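Local coordinates for MSHA biogenesis protein MshE (Vibrio cholerae, PDB 5HTL), which serves in biogenesis of the MSHA pilus and, through its N-terminal MshEN domain, binds the second messenger cyclic di-GMP, at residues 135-138 / 139-143; 73-76 / 77-80. All blocks are in the same frame, centred on the assembly; numbering follows the deposited sequence.

Interaction 1: 135-138 / 139-143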
ATOM      1  N   LYS A 135       0.161  20.397   3.038  1.00 14.24           N
ATOM      2  CA  LYS A 135       0.089  21.407   4.097  1.00 15.32           C
ATOM      3  C   LYS A 135       0.178  20.738   5.460  1.00 13.23           C
ATOM      4  O   LYS A 135       0.880  21.215   6.351  1.00 15.51           O
ATOM      5  CB  LYS A 135      -1.206  22.215   3.999  1.00 18.32           C
ATOM      6  CG  LYS A 135      -1.276  23.387   4.983  1.00 28.70           C
ATOM      7  CD  LYS A 135      -2.619  24.109   4.918  1.00 37.66           C
ATOM      8  CE  LYS A 135      -2.614  25.396   5.745  1.00 45.03           C
ATOM      9  NZ  LYS A 135      -3.943  26.082   5.733  1.00 51.54           N
ATOM     10  N   GLN A 136      -0.505  19.608   5.616  1.00 13.85           N
ATOM     11  CA  GLN A 136      -0.457  18.882   6.881  1.00 14.70           C
ATOM     12  C   GLN A 136       0.904  18.280   7.189  1.00 14.57           C
ATOM     13  O   GLN A 136       1.314  18.243   8.353  1.00 14.10           O
ATOM     14  CB  GLN A 136      -1.521  17.798   6.915  1.00 12.90           C
ATOM     15  CG  GLN A 136      -2.925  18.355   6.994  1.00 14.11           C
ATOM     16  CD  GLN A 136      -3.924  17.277   7.296  1.00 15.11           C
ATOM     17  OE1 GLN A 136      -3.621  16.093   7.151  1.00 14.81           O
ATOM     18  NE2 GLN A 136      -5.121  17.669   7.719  1.00 21.89           N
ATOM     19  N   LEU A 137       1.595  17.803   6.155  1.00 12.53           N
ATOM     20  CA  LEU A 137       2.956  17.287   6.296  1.00 14.26           C
ATOM     21  C   LEU A 137       3.886  18.377   6.819  1.00 13.52           C
ATOM     22  O   LEU A 137       4.663  18.155   7.752  1.00 16.11           O
ATOM     23  CB  LEU A 137       3.493  16.788   4.951  1.00 18.27           C
ATOM     24  CG  LEU A 137       3.720  15.301   4.660  1.00 28.76           C
ATOM     25  CD1 LEU A 137       3.974  14.467   5.919  1.00 23.73           C
ATOM     26  CD2 LEU A 137       2.582  14.727   3.828  1.00 25.73           C
ATOM     27  N   VAL A 138       3.816  19.554   6.206  1.00 13.05           N
ATOM     28  CA  VAL A 138       4.683  20.656   6.593  1.00 15.89           C
ATOM     29  C   VAL A 138       4.383  21.117   8.022  1.00 15.72           C
ATOM     30  O   VAL A 138       5.305  21.350   8.809  1.00 15.93           O
ATOM     31  CB  VAL A 138       4.602  21.795   5.580  1.00 16.08           C
ATOM     32  CG1 VAL A 138       5.375  23.021   6.081  1.00 21.24           C
ATOM     33  CG2 VAL A 138       5.149  21.321   4.239  1.00 18.07           C
ATOM     34  N   ASP A 139       3.099  21.200   8.376  1.00 14.25           N
ATOM     35  CA  ASP A 139       2.735  21.495   9.761  1.00 16.57           C
ATOM     36  C   ASP A 139       3.315  20.429  10.689  1.00 16.37           C
ATOM     37  O   ASP A 139       3.776  20.734  11.783  1.00 17.39           O
ATOM     38  CB  ASP A 139       1.219  21.559   9.939  1.00 17.62           C
ATOM     39  CG  ASP A 139       0.604  22.803   9.339  1.00 25.45           C
ATOM     40  OD1 ASP A 139      -0.625  22.789   9.103  1.00 28.83           O
ATOM     41  OD2 ASP A 139       1.335  23.791   9.112  1.00 27.99           O
ATOM     42  N   GLY A 140       3.293  19.174  10.247  1.00 14.00           N
ATOM     43  CA  GLY A 140       3.866  18.083  11.012  1.00 14.21           C
ATOM     44  C   GLY A 140       5.355  18.267  11.243  1.00 14.17           C
ATOM     45  O   GLY A 140       5.829  18.109  12.368  1.00 16.03           O
ATOM     46  N   PHE A 141       6.103  18.621  10.197  1.00 14.89           N
ATOM     47  CA  PHE A 141       7.537  18.897  10.340  1.00 13.83           C
ATOM     48  C   PHE A 141       7.801  19.964  11.398  1.00 16.00           C
ATOM     49  O   PHE A 141       8.741  19.845  12.183  1.00 20.92           O
ATOM     50  CB  PHE A 141       8.145  19.344   9.003  1.00 15.67           C
ATOM     51  CG  PHE A 141       8.031  18.320   7.902  1.00 14.42           C
ATOM     52  CD1 PHE A 141       7.863  18.733   6.585  1.00 13.96           C
ATOM     53  CD2 PHE A 141       8.098  16.960   8.177  1.00 14.54           C
ATOM     54  CE1 PHE A 141       7.752  17.800   5.549  1.00 13.60           C
ATOM     55  CE2 PHE A 141       7.982  16.019   7.143  1.00 15.46           C
ATOM     56  CZ  PHE A 141       7.814  16.446   5.835  1.00 14.03           C
ATOM     57  N   ASP A 142       6.971  20.998  11.407  1.00 16.49           N
ATOM     58  CA  ASP A 142       7.137  22.115  12.336  1.00 20.29           C
ATOM     59  C   ASP A 142       6.828  21.691  13.768  1.00 23.22           C
ATOM     60  O   ASP A 142       7.386  22.228  14.733  1.00 23.35           O
ATOM     61  CB  ASP A 142       6.229  23.275  11.919  1.00 19.32           C
ATOM     62  CG  ASP A 142       6.605  23.853  10.569  1.00 28.07           C
ATOM     63  OD1 ASP A 142       7.779  23.706  10.167  1.00 34.06           O
ATOM     64  OD2 ASP A 142       5.731  24.460   9.911  1.00 31.41           O
ATOM     65  N   ARG A 143       5.950  20.704  13.880  1.00 22.00           N
ATOM     66  CA  ARG A 143       5.392  20.231  15.138  1.00 26.55           C
ATOM     67  C   ARG A 143       6.271  19.175  15.805  1.00 28.31           C
ATOM     68  O   ARG A 143       6.445  19.178  17.032  1.00 27.31           O
ATOM     69  CB  ARG A 143       4.001  19.646  14.848  1.00 25.22           C
ATOM     70  CG  ARG A 143       3.245  19.073  16.021  1.00 31.41           C
ATOM     71  CD  ARG A 143       1.752  19.021  15.706  1.00 28.92           C
ATOM     72  NE  ARG A 143       1.353  17.835  14.943  1.00 28.60           N
ATOM     73  CZ  ARG A 143       0.779  17.859  13.742  1.00 24.39           C
ATOM     74  NH1 ARG A 143       0.534  19.010  13.137  1.00 28.96           N
ATOM     75  NH2 ARG A 143       0.453  16.725  13.140  1.00 27.18           N
TER
HETATM   76  O   HOH W   1      -0.532  18.291  10.498  1.00 19.92           O
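F141 and L137, one turn apart on the C-terminal helix 134-144, meet on the buried face of this alpha helix within the MshEN domain. With CG beside its own backbone N (chi1 -61°), the phenylalanine leans back over the preceding turn. Its CB lies 3.5 Å from V138 O. CG sits 3.4 Å from L137 O, which stands over one ring face, displaced toward the rim, rather than meeting the ring at its edge. Farther out, CD1 comes to 3.7 Å from V138 CA, an oblique approach, and at the tip CZ reaches CD1 of L137 at 4.3 Å. The L137 carbonyl oxygen does double duty: besides lying over the ring, it accepts the i-to-i+4 bond from F141 N in the carbonyl plane (2.9 Å, N-H...O angle 158°). Outside the helix, both side chains pack on L93 of strand 92-98, and F141 also touches A87 and R88 of helix 84-90, so this face joins the helix to the sheet and its neighbouring helix.

D142 starts from a similar first torsion (-64°) but belongs to another side of the helix, where it runs alongside V138. Its carboxylate stays near V138 O, with OD2 3.3 Å from that oxygen; two acceptors gain nothing from this closeness, whereas OD1 forms a salt bridge with R88, which probably offsets its charge. OE1 of Q136 takes L69 N and NE2 reaches OD1 of D68, tying the helix to the loop after helix 51-62. R143 folds its guanidinium back over the preceding turn, one face over G140 CA. A water at the guanidinium edge, in its plane, bridges R143 and Q136, accepting from R143 NH1 at 2.9 Å and donating to Q136 O.

Interaction 2: 73-76 / 77-80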
ATOM      1  N   HIS A  73      -2.722   9.717  15.087  1.00 15.65           N
ATOM      2  CA  HIS A  73      -1.725   9.190  15.996  1.00 15.07           C
ATOM      3  C   HIS A  73      -0.368   9.270  15.319  1.00 18.28           C
ATOM      4  O   HIS A  73      -0.192   8.823  14.180  1.00 16.88           O
ATOM      5  CB  HIS A  73      -2.047   7.730  16.331  1.00 14.43           C
ATOM      6  CG  HIS A  73      -1.008   7.069  17.178  1.00 17.00           C
ATOM      7  ND1 HIS A  73      -1.064   7.065  18.555  1.00 24.64           N
ATOM      8  CD2 HIS A  73       0.124   6.400  16.846  1.00 22.13           C
ATOM      9  CE1 HIS A  73      -0.014   6.422  19.033  1.00 23.40           C
ATOM     10  NE2 HIS A  73       0.721   6.007  18.019  1.00 25.04           N
ATOM     11  N   VAL A  74       0.588   9.865  16.015  1.00 16.26           N
ATOM     12  CA  VAL A  74       1.953   9.903  15.542  1.00 18.90           C
ATOM     13  C   VAL A  74       2.845   9.496  16.692  1.00 17.20           C
ATOM     14  O   VAL A  74       2.760  10.065  17.785  1.00 22.14           O
ATOM     15  CB  VAL A  74       2.348  11.306  15.060  1.00 19.04           C
ATOM     16  CG1 VAL A  74       3.824  11.340  14.725  1.00 18.96           C
ATOM     17  CG2 VAL A  74       1.515  11.697  13.846  1.00 15.10           C
ATOM     18  N   ASP A  75       3.665   8.484  16.456  1.00 18.95           N
ATOM     19  CA  ASP A  75       4.672   8.103  17.429  1.00 20.73           C
ATOM     20  C   ASP A  75       5.801   9.120  17.347  1.00 22.52           C
ATOM     21  O   ASP A  75       6.688   9.011  16.497  1.00 21.93           O
ATOM     22  CB  ASP A  75       5.183   6.689  17.148  1.00 19.31           C
ATOM     23  CG  ASP A  75       6.146   6.185  18.221  1.00 25.31           C
ATOM     24  OD1 ASP A  75       6.544   6.980  19.106  1.00 27.19           O
ATOM     25  OD2 ASP A  75       6.509   4.990  18.173  1.00 28.83           O
ATOM     26  N   ILE A  76       5.755  10.109  18.237  1.00 25.39           N
ATOM     27  CA  ILE A  76       6.694  11.229  18.213  1.00 25.45           C
ATOM     28  C   ILE A  76       8.147  10.767  18.429  1.00 29.51           C
ATOM     29  O   ILE A  76       9.092  11.472  18.064  1.00 30.64           O
ATOM     30  CB  ILE A  76       6.246  12.342  19.205  1.00 25.40           C
ATOM     31  CG1 ILE A  76       4.817  12.787  18.879  1.00 28.15           C
ATOM     32  CG2 ILE A  76       7.168  13.546  19.160  1.00 29.88           C
ATOM     33  CD1 ILE A  76       4.308  13.945  19.731  1.00 32.75           C
ATOM     34  N   ASP A  77       8.317   9.565  18.981  1.00 31.80           N
ATOM     35  CA  ASP A  77       9.639   8.942  19.111  1.00 40.33           C
ATOM     36  C   ASP A  77      10.132   8.297  17.820  1.00 39.44           C
ATOM     37  O   ASP A  77      11.320   7.998  17.681  1.00 43.87           O
ATOM     38  CB  ASP A  77       9.632   7.874  20.208  1.00 45.24           C
ATOM     39  CG  ASP A  77      10.480   8.257  21.404  1.00 54.42           C
ATOM     40  OD1 ASP A  77      11.599   7.720  21.535  1.00 63.30           O
ATOM     41  OD2 ASP A  77      10.029   9.097  22.211  1.00 57.07           O
ATOM     42  N   ALA A  78       9.223   8.062  16.882  1.00 25.56           N
ATOM     43  CA  ALA A  78       9.597   7.410  15.638  1.00 21.23           C
ATOM     44  C   ALA A  78      10.007   8.461  14.606  1.00 21.73           C
ATOM     45  O   ALA A  78      10.814   8.189  13.713  1.00 21.60           O
ATOM     46  CB  ALA A  78       8.441   6.573  15.111  1.00 26.96           C
ATOM     47  N   VAL A  79       9.456   9.663  14.755  1.00 22.21           N
ATOM     48  CA  VAL A  79       9.731  10.766  13.831  1.00 16.75           C
ATOM     49  C   VAL A  79      11.230  10.971  13.544  1.00 20.69           C
ATOM     50  O   VAL A  79      11.621  10.992  12.379  1.00 18.05           O
ATOM     51  CB  VAL A  79       9.076  12.091  14.296  1.00 17.21           C
ATOM     52  CG1 VAL A  79       9.552  13.260  13.447  1.00 18.98           C
ATOM     53  CG2 VAL A  79       7.558  11.976  14.268  1.00 16.12           C
ATOM     54  N   PRO A  80      12.072  11.093  14.598  1.00 22.25           N
ATOM     55  CA  PRO A  80      13.497  11.370  14.362  1.00 21.83           C
ATOM     56  C   PRO A  80      14.296  10.337  13.565  1.00 19.16           C
ATOM     57  O   PRO A  80      15.437  10.652  13.212  1.00 23.12           O
ATOM     58  CB  PRO A  80      14.078  11.464  15.784  1.00 26.43           C
ATOM     59  CG  PRO A  80      13.062  10.871  16.680  1.00 27.02           C
ATOM     60  CD  PRO A  80      11.755  11.165  16.038  1.00 24.53           C
TER
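With CG anti to the backbone N (chi1 -174°), D75 swings its carboxylate forward along the chain, and OD1 meets the amide N of D77 at 3.1 Å. The N-H comes from above the carboxylate plane, and the bond is bent, with an angle of 139° at the hydrogen. V74 has a similar first torsion, which places CG1 beside its own carbonyl carbon; there it touches CG2 of V79 at 3.8 Å, the two valines crossing at a slant. D75 O takes A78 N at 2.7 Å, again from well above the carbonyl plane, and a weak bond from V79 N. The oxygen is thus gripped by two successive amides, while A78 CB packs 3.8 Å from D75 CB. On the inner side, V74, A78 and V79 rest on strand 92-98, and Y144 of helix 134-144 touches both valines. D75 also forms backbone hydrogen bonds with I95. D75 therefore closes an Asx turn through its side chain and a type I beta turn, 75-78, through its carbonyl, leading the loop into the 3-10 segment that begins at V79.

Overall arrangement
Interactions 1 and 2 lie on the same side of the chain's centre, with nearest atoms about 5 Å apart and without touching. Both are partly buried, but interaction 1 is centred about 14 Å from the centre of the chain and interaction 2 about 19 Å, so the loop contact lies farther out. Each turns its buried apolar residues to strand 92-98, the two meeting at L93, and Y144, at the end of the helix that carries interaction 1, contacts the loop of interaction 2. Their chemistry follows their place: i-to-i+4 backbone bonds repeat along the helix, whereas in the loop the bonds gather on one aspartate.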